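Local coordinates for protein citryl-spermidine/3,4-dihydroxybenzoyl-citryl-spermidine:spermidine ligase (Bacillus anthracis, PDB 3TO3) that catalyses the ATP-dependent condensation of spermidine with citryl-spermidine intermediates in the biosynthesis of the siderophore petrobactin, at residues 57-68 and 102-110. Residues are numbered along the deposited sequence; the frame is centred on the assembly and turned at random.
Sequences QGLDEDNKSVTY and QFLEEVFRV
Tyr68 and Glu106 make the short polar link of this contact: the phenol OH of Tyr68 donates to Glu106 OE1 at 2.5 Å, reaching the oxygen on its anti side and 32° out of the carboxylate plane. The same OE1 forms a salt bridge with Arg89 of strand 88-90, while OE2 accepts a hydrogen bond from Gln102 NE2, one helical turn earlier, at 3.0 Å. With both oxygens engaged, the buried carboxylate is fixed in rotation, and Arg89 would be expected to favour its ionised form.

Backbone atoms carry further hydrogen bonds. Leu59 N donates to Glu106 O (3.1 Å), and Arg109 NH1 donates to Leu59 O (3.0 Å), which lies somewhat out of the guanidinium plane. The arginine chain runs extended from CG to NE and then turns about CD-NE, so that one guanidinium face lies over Asp60 C and Glu61 CA, at the start of the type I turn Asp60–Asn63. That turn closes the beta hairpin of strands 52-59 and 65-74, part of an antiparallel sheet against which helix 100-110 packs; strand 57-59 crosses its segment 102-110 nearly at right angles (98°). Within the loop, Asp60 OD1 accepts from Lys64 N. Gly58 permits close approach here, its CA lying 3.2 Å from Glu106 O.

Apolar side chains meet toward both ends of the helical segment. Phe103 and Tyr68 form a T-shaped pair with planes at 83°: the CD1 edge of Phe103 stands over the centre of the tyrosine face. The Phe103 ring also touches Leu31 and Val32 of helix 18-37. Farther along the helix, Val110 CG2 meets Leu59 CG at 4.0 Å, the two side chains crossing at about a right angle.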
ATOM      1  N   GLN B  57      24.940 -18.492 -10.950  1.00 56.10           N
ATOM      2  CA  GLN B  57      25.502 -17.315 -11.629  1.00 54.90           C
ATOM      3  C   GLN B  57      24.748 -16.021 -11.317  1.00 45.29           C
ATOM      4  O   GLN B  57      23.526 -16.015 -11.214  1.00 49.82           O
ATOM      5  CB  GLN B  57      25.450 -17.536 -13.140  1.00 58.79           C
ATOM      6  CG  GLN B  57      26.346 -18.636 -13.657  1.00 72.35           C
ATOM      7  CD  GLN B  57      27.817 -18.339 -13.415  1.00 86.19           C
ATOM      8  OE1 GLN B  57      28.259 -17.186 -13.526  1.00 85.99           O
ATOM      9  NE2 GLN B  57      28.584 -19.379 -13.066  1.00 88.03           N
ATOM     10  N   GLY B  58      25.470 -14.916 -11.219  1.00 48.47           N
ATOM     11  CA  GLY B  58      24.837 -13.601 -11.174  1.00 49.52           C
ATOM     12  C   GLY B  58      25.754 -12.531 -11.764  1.00 55.00           C
ATOM     13  O   GLY B  58      26.858 -12.833 -12.234  1.00 56.76           O
ATOM     14  N   LEU B  59      25.290 -11.283 -11.757  1.00 54.01           N
ATOM     15  CA  LEU B  59      26.088 -10.135 -12.188  1.00 56.27           C
ATOM     16  C   LEU B  59      25.834  -9.004 -11.214  1.00 58.89           C
ATOM     17  O   LEU B  59      24.688  -8.776 -10.831  1.00 59.88           O
ATOM     18  CB  LEU B  59      25.664  -9.662 -13.581  1.00 54.79           C
ATOM     19  CG  LEU B  59      26.032 -10.486 -14.809  1.00 60.06           C
ATOM     20  CD1 LEU B  59      25.402  -9.850 -16.076  1.00 55.70           C
ATOM     21  CD2 LEU B  59      27.549 -10.604 -14.960  1.00 53.83           C
ATOM     22  N   ASP B  60      26.883  -8.290 -10.813  1.00 59.85           N
ATOM     23  CA  ASP B  60      26.700  -7.154  -9.916  1.00 57.70           C
ATOM     24  C   ASP B  60      26.271  -5.941 -10.713  1.00 66.23           C
ATOM     25  O   ASP B  60      26.080  -6.030 -11.918  1.00 69.97           O
ATOM     26  CB  ASP B  60      27.936  -6.876  -9.054  1.00 59.09           C
ATOM     27  CG  ASP B  60      29.156  -6.488  -9.857  1.00 70.55           C
ATOM     28  OD1 ASP B  60      29.037  -6.110 -11.045  1.00 72.33           O
ATOM     29  OD2 ASP B  60      30.256  -6.530  -9.269  1.00 77.92           O
ATOM     30  N   GLU B  61      26.093  -4.810 -10.050  1.00 75.03           N
ATOM     31  CA  GLU B  61      25.564  -3.639 -10.740  1.00 78.76           C
ATOM     32  C   GLU B  61      26.521  -3.059 -11.793  1.00 77.71           C
ATOM     33  O   GLU B  61      26.094  -2.383 -12.727  1.00 78.03           O
ATOM     34  CB  GLU B  61      25.097  -2.581  -9.734  1.00 90.69           C
ATOM     35  CG  GLU B  61      25.968  -2.441  -8.501  1.00101.46           C
ATOM     36  CD  GLU B  61      25.501  -1.317  -7.590  1.00111.85           C
ATOM     37  OE1 GLU B  61      26.212  -1.033  -6.601  1.00120.26           O
ATOM     38  OE2 GLU B  61      24.431  -0.718  -7.861  1.00109.09           O
ATOM     39  N   ASP B  62      27.804  -3.370 -11.654  1.00 83.39           N
ATOM     40  CA  ASP B  62      28.837  -2.987 -12.622  1.00 89.04           C
ATOM     41  C   ASP B  62      28.964  -4.078 -13.683  1.00 87.20           C
ATOM     42  O   ASP B  62      29.912  -4.107 -14.472  1.00 87.49           O
ATOM     43  CB  ASP B  62      30.175  -2.737 -11.936  1.00 94.54           C
ATOM     44  CG  ASP B  62      30.025  -1.949 -10.661  1.00104.01           C
ATOM     45  OD1 ASP B  62      29.121  -1.083 -10.608  1.00104.89           O
ATOM     46  OD2 ASP B  62      30.796  -2.211  -9.707  1.00107.43           O
ATOM     47  N   ASN B  63      28.042  -5.031 -13.632  1.00 82.63           N
ATOM     48  CA  ASN B  63      27.955  -6.042 -14.666  1.00 77.35           C
ATOM     49  C   ASN B  63      29.174  -6.946 -14.636  1.00 73.79           C
ATOM     50  O   ASN B  63      29.601  -7.474 -15.668  1.00 71.20           O
ATOM     51  CB  ASN B  63      27.835  -5.362 -16.031  1.00 84.80           C
ATOM     52  CG  ASN B  63      27.160  -6.236 -17.057  1.00 94.83           C
ATOM     53  OD1 ASN B  63      27.771  -6.606 -18.060  1.00102.04           O
ATOM     54  ND2 ASN B  63      25.890  -6.590 -16.806  1.00 94.36           N
ATOM     55  N   LYS B  64      29.719  -7.131 -13.435  1.00 71.15           N
ATOM     56  CA  LYS B  64      30.815  -8.070 -13.220  1.00 75.71           C
ATOM     57  C   LYS B  64      30.260  -9.369 -12.619  1.00 67.02           C
ATOM     58  O   LYS B  64      29.389  -9.350 -11.716  1.00 57.07           O
ATOM     59  CB  LYS B  64      31.910  -7.462 -12.328  1.00 89.19           C
ATOM     60  CG  LYS B  64      33.138  -8.352 -12.151  1.00101.80           C
ATOM     61  CD  LYS B  64      34.053  -7.874 -11.016  1.00109.46           C
ATOM     62  CE  LYS B  64      34.865  -9.045 -10.447  1.00114.87           C
ATOM     63  NZ  LYS B  64      35.788  -8.675  -9.328  1.00118.39           N
ATOM     64  N   SER B  65      30.749 -10.498 -13.123  1.00 59.29           N
ATOM     65  CA  SER B  65      30.185 -11.765 -12.710  1.00 65.92           C
ATOM     66  C   SER B  65      30.381 -12.049 -11.213  1.00 63.76           C
ATOM     67  O   SER B  65      31.362 -11.642 -10.577  1.00 67.26           O
ATOM     68  CB  SER B  65      30.665 -12.918 -13.597  1.00 66.67           C
ATOM     69  OG  SER B  65      31.929 -13.384 -13.201  1.00 69.48           O
ATOM     70  N   VAL B  66      29.403 -12.732 -10.655  1.00 56.45           N
ATOM     71  CA  VAL B  66      29.442 -13.115  -9.263  1.00 54.26           C
ATOM     72  C   VAL B  66      28.878 -14.526  -9.224  1.00 51.29           C
ATOM     73  O   VAL B  66      28.162 -14.927 -10.133  1.00 53.81           O
ATOM     74  CB  VAL B  66      28.585 -12.152  -8.427  1.00 59.36           C
ATOM     75  CG1 VAL B  66      27.115 -12.483  -8.583  1.00 52.41           C
ATOM     76  CG2 VAL B  66      28.976 -12.215  -6.988  1.00 66.15           C
ATOM     77  N   THR B  67      29.202 -15.283  -8.184  1.00 56.20           N
ATOM     78  CA  THR B  67      28.696 -16.643  -8.030  1.00 48.30           C
ATOM     79  C   THR B  67      28.180 -16.851  -6.609  1.00 54.59           C
ATOM     80  O   THR B  67      28.835 -16.451  -5.649  1.00 51.94           O
ATOM     81  CB  THR B  67      29.787 -17.688  -8.380  1.00 64.65           C
ATOM     82  OG1 THR B  67      29.820 -17.872  -9.794  1.00 71.01           O
ATOM     83  CG2 THR B  67      29.490 -19.031  -7.755  1.00 71.58           C
ATOM     84  N   TYR B  68      27.006 -17.475  -6.483  1.00 53.43           N
ATOM     85  CA  TYR B  68      26.501 -17.933  -5.187  1.00 45.02           C
ATOM     86  C   TYR B  68      26.659 -19.437  -5.031  1.00 48.66           C
ATOM     87  O   TYR B  68      26.305 -20.190  -5.929  1.00 52.60           O
ATOM     88  CB  TYR B  68      25.049 -17.532  -5.002  1.00 43.19           C
ATOM     89  CG  TYR B  68      24.872 -16.045  -4.917  1.00 45.69           C
ATOM     90  CD1 TYR B  68      24.956 -15.403  -3.704  1.00 43.70           C
ATOM     91  CD2 TYR B  68      24.660 -15.273  -6.058  1.00 45.86           C
ATOM     92  CE1 TYR B  68      24.814 -14.059  -3.605  1.00 46.53           C
ATOM     93  CE2 TYR B  68      24.516 -13.896  -5.971  1.00 34.36           C
ATOM     94  CZ  TYR B  68      24.580 -13.307  -4.722  1.00 47.29           C
ATOM     95  OH  TYR B  68      24.440 -11.960  -4.541  1.00 53.30           O
ATOM     96  N   GLN B 102      19.777  -8.123  -2.886  1.00 43.07           N
ATOM     97  CA  GLN B 102      20.983  -8.224  -3.704  1.00 50.77           C
ATOM     98  C   GLN B 102      21.104  -9.601  -4.368  1.00 46.70           C
ATOM     99  O   GLN B 102      21.420  -9.700  -5.575  1.00 45.35           O
ATOM    100  CB  GLN B 102      22.253  -7.908  -2.882  1.00 58.35           C
ATOM    101  CG  GLN B 102      23.499  -7.669  -3.732  1.00 56.21           C
ATOM    102  CD  GLN B 102      24.788  -7.608  -2.917  1.00 64.35           C
ATOM    103  OE1 GLN B 102      24.765  -7.579  -1.678  1.00 63.06           O
ATOM    104  NE2 GLN B 102      25.931  -7.586  -3.620  1.00 64.37           N
ATOM    105  N   PHE B 103      20.870 -10.654  -3.580  1.00 39.63           N
ATOM    106  CA  PHE B 103      20.887 -11.996  -4.127  1.00 37.80           C
ATOM    107  C   PHE B 103      19.934 -12.027  -5.334  1.00 43.06           C
ATOM    108  O   PHE B 103      20.332 -12.377  -6.436  1.00 49.06           O
ATOM    109  CB  PHE B 103      20.512 -13.056  -3.071  1.00 33.38           C
ATOM    110  CG  PHE B 103      20.286 -14.430  -3.655  1.00 36.83           C
ATOM    111  CD1 PHE B 103      21.355 -15.207  -4.071  1.00 41.75           C
ATOM    112  CD2 PHE B 103      18.995 -14.924  -3.837  1.00 38.05           C
ATOM    113  CE1 PHE B 103      21.153 -16.467  -4.638  1.00 42.26           C
ATOM    114  CE2 PHE B 103      18.788 -16.173  -4.412  1.00 41.02           C
ATOM    115  CZ  PHE B 103      19.877 -16.944  -4.815  1.00 42.65           C
ATOM    116  N   LEU B 104      18.682 -11.625  -5.142  1.00 48.47           N
ATOM    117  CA  LEU B 104      17.719 -11.698  -6.247  1.00 47.46           C
ATOM    118  C   LEU B 104      18.073 -10.758  -7.409  1.00 49.67           C
ATOM    119  O   LEU B 104      17.931 -11.119  -8.579  1.00 46.80           O
ATOM    120  CB  LEU B 104      16.277 -11.496  -5.765  1.00 41.67           C
ATOM    121  CG  LEU B 104      15.674 -12.683  -5.002  1.00 42.09           C
ATOM    122  CD1 LEU B 104      14.227 -12.428  -4.609  1.00 42.56           C
ATOM    123  CD2 LEU B 104      15.725 -13.933  -5.835  1.00 45.95           C
ATOM    124  N   GLU B 105      18.540  -9.554  -7.105  1.00 47.16           N
ATOM    125  CA  GLU B 105      18.924  -8.646  -8.186  1.00 50.47           C
ATOM    126  C   GLU B 105      20.063  -9.214  -9.035  1.00 51.16           C
ATOM    127  O   GLU B 105      20.025  -9.123 -10.258  1.00 52.92           O
ATOM    128  CB  GLU B 105      19.284  -7.253  -7.655  1.00 59.61           C
ATOM    129  CG  GLU B 105      18.072  -6.389  -7.377  1.00 74.51           C
ATOM    130  CD  GLU B 105      18.343  -5.276  -6.385  1.00 88.66           C
ATOM    131  OE1 GLU B 105      19.507  -5.132  -5.926  1.00 87.28           O
ATOM    132  OE2 GLU B 105      17.371  -4.552  -6.055  1.00 97.31           O
ATOM    133  N   GLU B 106      21.072  -9.793  -8.387  1.00 49.98           N
ATOM    134  CA  GLU B 106      22.245 -10.285  -9.110  1.00 51.81           C
ATOM    135  C   GLU B 106      21.912 -11.535  -9.934  1.00 52.32           C
ATOM    136  O   GLU B 106      22.289 -11.662 -11.085  1.00 50.02           O
ATOM    137  CB  GLU B 106      23.428 -10.495  -8.148  1.00 44.74           C
ATOM    138  CG  GLU B 106      23.780  -9.196  -7.423  1.00 51.34           C
ATOM    139  CD  GLU B 106      25.094  -9.216  -6.640  1.00 56.01           C
ATOM    140  OE1 GLU B 106      25.452 -10.271  -6.090  1.00 50.04           O
ATOM    141  OE2 GLU B 106      25.764  -8.151  -6.569  1.00 61.25           O
ATOM    142  N   VAL B 107      21.167 -12.446  -9.338  1.00 51.50           N
ATOM    143  CA  VAL B 107      20.730 -13.640 -10.029  1.00 45.16           C
ATOM    144  C   VAL B 107      19.802 -13.354 -11.219  1.00 46.21           C
ATOM    145  O   VAL B 107      19.854 -14.031 -12.235  1.00 51.40           O
ATOM    146  CB  VAL B 107      20.079 -14.588  -8.988  1.00 43.42           C
ATOM    147  CG1 VAL B 107      19.159 -15.598  -9.638  1.00 40.00           C
ATOM    148  CG2 VAL B 107      21.177 -15.254  -8.217  1.00 42.63           C
ATOM    149  N   PHE B 108      18.962 -12.335 -11.104  1.00 47.90           N
ATOM    150  CA  PHE B 108      18.058 -11.990 -12.199  1.00 43.38           C
ATOM    151  C   PHE B 108      18.595 -10.967 -13.229  1.00 51.83           C
ATOM    152  O   PHE B 108      17.856 -10.504 -14.115  1.00 53.39           O
ATOM    153  CB  PHE B 108      16.635 -11.714 -11.694  1.00 41.12           C
ATOM    154  CG  PHE B 108      15.974 -12.943 -11.084  1.00 45.87           C
ATOM    155  CD1 PHE B 108      15.774 -14.091 -11.844  1.00 51.12           C
ATOM    156  CD2 PHE B 108      15.580 -12.964  -9.762  1.00 47.07           C
ATOM    157  CE1 PHE B 108      15.189 -15.231 -11.294  1.00 46.85           C
ATOM    158  CE2 PHE B 108      14.981 -14.114  -9.200  1.00 51.00           C
ATOM    159  CZ  PHE B 108      14.791 -15.244  -9.970  1.00 45.36           C
ATOM    160  N   ARG B 109      19.866 -10.589 -13.100  1.00 51.56           N
ATOM    161  CA  ARG B 109      20.521  -9.884 -14.193  1.00 59.36           C
ATOM    162  C   ARG B 109      20.906 -10.909 -15.274  1.00 65.85           C
ATOM    163  O   ARG B 109      21.018 -10.596 -16.451  1.00 65.79           O
ATOM    164  CB  ARG B 109      21.758  -9.127 -13.721  1.00 60.00           C
ATOM    165  CG  ARG B 109      21.463  -7.923 -12.879  1.00 59.58           C
ATOM    166  CD  ARG B 109      22.603  -6.880 -12.933  1.00 59.53           C
ATOM    167  NE  ARG B 109      22.227  -5.714 -12.134  1.00 56.78           N
ATOM    168  CZ  ARG B 109      22.270  -5.667 -10.804  1.00 61.15           C
ATOM    169  NH1 ARG B 109      22.710  -6.709 -10.103  1.00 57.55           N
ATOM    170  NH2 ARG B 109      21.885  -4.565 -10.172  1.00 63.44           N
ATOM    171  N   VAL B 110      21.155 -12.135 -14.844  1.00 60.36           N
ATOM    172  CA  VAL B 110      21.459 -13.228 -15.741  1.00 50.82           C
ATOM    173  C   VAL B 110      20.198 -13.859 -16.310  1.00 57.76           C
ATOM    174  O   VAL B 110      20.128 -14.164 -17.489  1.00 67.86           O
ATOM    175  CB  VAL B 110      22.302 -14.283 -15.006  1.00 56.87           C
ATOM    176  CG1 VAL B 110      22.477 -15.513 -15.855  1.00 53.32           C
ATOM    177  CG2 VAL B 110      23.655 -13.688 -14.599  1.00 58.21           C
TER
HETATM  178  O   HOH W   1      21.015 -17.257 -12.538  1.00 51.54           O